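Local coordinates for NAD(P)H-flavin oxidoreductase (Agrobacterium tumefaciens str. C58, PDB 2FRE), which binds flavin mononucleotide and probably uses NAD(P)H to carry out flavin-dependent redox reactions, at residues 109-114 with 154-159. Sequence-based numbering, arbitrary orientation.
Sequences THSFDA and KVEAGV. With FMN (flavin mononucleotide), chain D.
At the edge of the FMN pocket, in the alpha/beta fold of the nitroreductase family, the first turn of helix 110-127 is fastened to strand 153-162 by Ser111 and Glu156. Ser111 OG donates to Glu156 OE2 over 2.7 Å, arriving on the syn side and 18° out of the carboxylate plane. Ser93 OG, on neighbouring strand 87-98, also hydrogen-bonds to Glu156 OE2, while Glu156 OE1 forms a 3.5 Å salt bridge with Lys154 NZ. A bend at chi2 (-67°) turns the Glu156 carboxylate back along the strand to Lys154, whose CE passes 3.6 Å from Ser111 OG. Lys154 CD lies at the edge of the His110 ring, 4.0 Å from His110 NE2, and Ala114 CB rests on Glu156 CG. Glu156 also begins a classic beta bulge, pairing with Val91 together with Ala157. On the flavin side of the same turn, Thr109 OG1 donates to Asp113 OD2, and Asp113 OD1 sits 3.6 Å from the flavin methyl C7M; Phe112 meets that methyl too, and its ring meets that of Trp118 of the second subunit, the planes about 15° apart. With two hydroxyls on OE2 and an ammonium at OE1, the buried carboxylate is probably well compensated and likely to stay ionised.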
ATOM      1  N   THR A 109      -9.016  -8.753  -3.212  1.00 27.13           N
ATOM      2  CA  THR A 109      -8.062  -7.650  -3.020  1.00 26.98           C
ATOM      3  C   THR A 109      -7.733  -7.287  -1.567  1.00 26.42           C
ATOM      4  O   THR A 109      -7.006  -6.298  -1.326  1.00 26.25           O
ATOM      5  CB  THR A 109      -8.604  -6.368  -3.688  1.00 27.20           C
ATOM      6  OG1 THR A 109      -9.790  -5.949  -3.006  1.00 25.25           O
ATOM      7  CG2 THR A 109      -8.917  -6.626  -5.165  1.00 28.86           C
ATOM      8  N   HIS A 110      -8.251  -8.040  -0.593  1.00 25.91           N
ATOM      9  CA  HIS A 110      -8.127  -7.610   0.821  1.00 26.04           C
ATOM     10  C   HIS A 110      -6.684  -7.391   1.313  1.00 25.49           C
ATOM     11  O   HIS A 110      -6.418  -6.453   2.051  1.00 26.47           O
ATOM     12  CB  HIS A 110      -8.892  -8.547   1.774  1.00 25.87           C
ATOM     13  CG  HIS A 110      -8.296  -9.909   1.922  1.00 25.83           C
ATOM     14  ND1 HIS A 110      -8.541 -10.934   1.029  1.00 28.01           N
ATOM     15  CD2 HIS A 110      -7.496 -10.429   2.883  1.00 25.56           C
ATOM     16  CE1 HIS A 110      -7.898 -12.015   1.425  1.00 25.69           C
ATOM     17  NE2 HIS A 110      -7.262 -11.740   2.547  1.00 29.73           N
ATOM     18  N   SER A 111      -5.750  -8.232   0.886  1.00 25.65           N
ATOM     19  CA  SER A 111      -4.368  -8.096   1.310  1.00 25.33           C
ATOM     20  C   SER A 111      -3.682  -6.932   0.595  1.00 23.98           C
ATOM     21  O   SER A 111      -2.940  -6.152   1.194  1.00 22.93           O
ATOM     22  CB  SER A 111      -3.611  -9.416   1.076  1.00 25.83           C
ATOM     23  OG  SER A 111      -4.152 -10.430   1.920  1.00 26.14           O
ATOM     24  N   PHE A 112      -3.946  -6.827  -0.692  1.00 23.88           N
ATOM     25  CA  PHE A 112      -3.513  -5.705  -1.500  1.00 23.47           C
ATOM     26  C   PHE A 112      -3.981  -4.377  -0.876  1.00 23.87           C
ATOM     27  O   PHE A 112      -3.194  -3.415  -0.672  1.00 22.66           O
ATOM     28  CB  PHE A 112      -4.040  -5.936  -2.930  1.00 24.08           C
ATOM     29  CG  PHE A 112      -3.646  -4.872  -3.928  1.00 24.37           C
ATOM     30  CD1 PHE A 112      -2.421  -4.919  -4.540  1.00 23.24           C
ATOM     31  CD2 PHE A 112      -4.526  -3.842  -4.266  1.00 23.05           C
ATOM     32  CE1 PHE A 112      -2.066  -3.966  -5.497  1.00 23.43           C
ATOM     33  CE2 PHE A 112      -4.164  -2.879  -5.197  1.00 23.73           C
ATOM     34  CZ  PHE A 112      -2.929  -2.943  -5.805  1.00 24.45           C
ATOM     35  N   ASP A 113      -5.269  -4.320  -0.553  1.00 23.07           N
ATOM     36  CA  ASP A 113      -5.865  -3.114  -0.024  1.00 22.93           C
ATOM     37  C   ASP A 113      -5.293  -2.773   1.370  1.00 22.21           C
ATOM     38  O   ASP A 113      -4.990  -1.634   1.664  1.00 23.95           O
ATOM     39  CB  ASP A 113      -7.394  -3.282   0.037  1.00 22.34           C
ATOM     40  CG  ASP A 113      -8.083  -3.172  -1.357  1.00 23.14           C
ATOM     41  OD1 ASP A 113      -7.503  -2.608  -2.312  1.00 22.65           O
ATOM     42  OD2 ASP A 113      -9.244  -3.637  -1.484  1.00 23.56           O
ATOM     43  N   ALA A 114      -5.113  -3.780   2.201  1.00 23.11           N
ATOM     44  CA  ALA A 114      -4.424  -3.643   3.488  1.00 23.14           C
ATOM     45  C   ALA A 114      -3.003  -3.048   3.344  1.00 23.29           C
ATOM     46  O   ALA A 114      -2.582  -2.249   4.167  1.00 23.44           O
ATOM     47  CB  ALA A 114      -4.377  -5.001   4.208  1.00 23.12           C
ATOM     48  N   LYS A 154      -7.478 -12.088   8.460  1.00 29.94           N
ATOM     49  CA  LYS A 154      -6.104 -12.502   8.233  1.00 30.47           C
ATOM     50  C   LYS A 154      -5.109 -11.511   8.863  1.00 30.33           C
ATOM     51  O   LYS A 154      -5.279 -10.290   8.756  1.00 29.83           O
ATOM     52  CB  LYS A 154      -5.865 -12.606   6.726  1.00 30.87           C
ATOM     53  CG  LYS A 154      -4.430 -12.786   6.319  1.00 31.75           C
ATOM     54  CD  LYS A 154      -4.284 -13.038   4.834  1.00 32.62           C
ATOM     55  CE  LYS A 154      -2.888 -12.776   4.326  1.00 33.99           C
ATOM     56  NZ  LYS A 154      -1.860 -12.854   5.399  1.00 38.01           N
ATOM     57  N   VAL A 155      -4.073 -12.050   9.504  1.00 29.72           N
ATOM     58  CA  VAL A 155      -2.970 -11.250  10.011  1.00 29.83           C
ATOM     59  C   VAL A 155      -2.006 -11.006   8.843  1.00 29.66           C
ATOM     60  O   VAL A 155      -1.438 -11.941   8.296  1.00 30.86           O
ATOM     61  CB  VAL A 155      -2.238 -11.951  11.184  1.00 29.80           C
ATOM     62  CG1 VAL A 155      -1.107 -11.069  11.711  1.00 30.24           C
ATOM     63  CG2 VAL A 155      -3.228 -12.296  12.310  1.00 29.61           C
ATOM     64  N   GLU A 156      -1.869  -9.757   8.443  1.00 28.87           N
ATOM     65  CA  GLU A 156      -1.005  -9.378   7.342  1.00 28.83           C
ATOM     66  C   GLU A 156       0.410  -9.125   7.817  1.00 28.16           C
ATOM     67  O   GLU A 156       1.354  -9.665   7.245  1.00 28.10           O
ATOM     68  CB  GLU A 156      -1.524  -8.102   6.664  1.00 29.24           C
ATOM     69  CG  GLU A 156      -2.941  -8.228   6.079  1.00 29.44           C
ATOM     70  CD  GLU A 156      -3.015  -9.176   4.902  1.00 30.03           C
ATOM     71  OE1 GLU A 156      -1.948  -9.551   4.369  1.00 31.16           O
ATOM     72  OE2 GLU A 156      -4.134  -9.531   4.487  1.00 28.22           O
ATOM     73  N   ALA A 157       0.565  -8.282   8.837  1.00 27.40           N
ATOM     74  CA  ALA A 157       1.892  -7.895   9.308  1.00 27.42           C
ATOM     75  C   ALA A 157       1.860  -7.229  10.683  1.00 26.91           C
ATOM     76  O   ALA A 157       0.840  -6.693  11.101  1.00 26.76           O
ATOM     77  CB  ALA A 157       2.550  -6.965   8.294  1.00 27.59           C
ATOM     78  N   GLY A 158       2.981  -7.295  11.397  1.00 26.83           N
ATOM     79  CA  GLY A 158       3.167  -6.473  12.583  1.00 26.12           C
ATOM     80  C   GLY A 158       3.819  -5.160  12.181  1.00 25.95           C
ATOM     81  O   GLY A 158       4.444  -5.074  11.132  1.00 25.91           O
ATOM     82  N   VAL A 159       3.672  -4.142  13.018  1.00 26.07           N
ATOM     83  CA  VAL A 159       4.277  -2.845  12.769  1.00 25.73           C
ATOM     84  C   VAL A 159       4.778  -2.268  14.070  1.00 25.37           C
ATOM     85  O   VAL A 159       4.024  -2.179  15.044  1.00 25.11           O
ATOM     86  CB  VAL A 159       3.278  -1.857  12.143  1.00 26.01           C
ATOM     87  CG1 VAL A 159       3.943  -0.530  11.885  1.00 25.07           C
ATOM     88  CG2 VAL A 159       2.702  -2.424  10.846  1.00 27.44           C
TER
HETATM   89  N1  FMN D1152     -13.369   1.679  -9.216  1.00 23.67           N
HETATM   90  C2  FMN D1152     -14.184   1.369 -10.299  1.00 23.08           C
HETATM   91  O2  FMN D1152     -14.844   2.282 -10.786  1.00 22.75           O
HETATM   92  N3  FMN D1152     -14.185   0.115 -10.847  1.00 22.52           N
HETATM   93  C4  FMN D1152     -13.410  -0.884 -10.301  1.00 23.37           C
HETATM   94  O4  FMN D1152     -13.198  -1.924 -10.941  1.00 21.88           O
HETATM   95  C4A FMN D1152     -12.613  -0.575  -9.199  1.00 21.81           C
HETATM   96  N5  FMN D1152     -11.817  -1.545  -8.622  1.00 24.13           N
HETATM   97  C5A FMN D1152     -10.972  -1.217  -7.580  1.00 22.05           C
HETATM   98  C6  FMN D1152     -10.141  -2.187  -7.039  1.00 23.87           C
HETATM   99  C7  FMN D1152      -9.267  -1.879  -5.989  1.00 22.18           C
HETATM  100  C7M FMN D1152      -8.090  -2.799  -5.820  1.00 22.86           C
HETATM  101  C8  FMN D1152      -9.221  -0.583  -5.479  1.00 23.10           C
HETATM  102  C8M FMN D1152      -7.965  -0.061  -4.796  1.00 22.69           C
HETATM  103  C9  FMN D1152     -10.065   0.375  -6.011  1.00 21.79           C
HETATM  104  C9A FMN D1152     -10.942   0.057  -7.053  1.00 22.88           C
HETATM  105  N10 FMN D1152     -11.776   1.027  -7.567  1.00 23.02           N
HETATM  106  C10 FMN D1152     -12.587   0.706  -8.662  1.00 23.29           C
HETATM  107  C1' FMN D1152     -12.024   2.302  -6.809  1.00 20.80           C
HETATM  108  C2' FMN D1152     -12.492   2.227  -5.350  1.00 22.54           C
HETATM  109  O2' FMN D1152     -13.920   2.077  -5.290  1.00 24.03           O
HETATM  110  C3' FMN D1152     -12.105   3.511  -4.617  1.00 23.69           C
HETATM  111  O3' FMN D1152     -10.693   3.608  -4.563  1.00 22.60           O
HETATM  112  C4' FMN D1152     -12.733   3.582  -3.205  1.00 23.20           C
HETATM  113  O4' FMN D1152     -14.149   3.747  -3.291  1.00 23.37           O
HETATM  114  C5' FMN D1152     -12.197   4.709  -2.356  1.00 23.05           C
HETATM  115  O5' FMN D1152     -12.313   5.923  -3.035  1.00 22.44           O
HETATM  116  P   FMN D1152     -11.078   6.908  -3.309  1.00 23.47           P
HETATM  117  O1P FMN D1152     -10.629   7.527  -2.028  1.00 20.79           O
HETATM  118  O2P FMN D1152      -9.982   6.083  -3.926  1.00 21.97           O
HETATM  119  O3P FMN D1152     -11.540   8.023  -4.199  1.00 20.73           O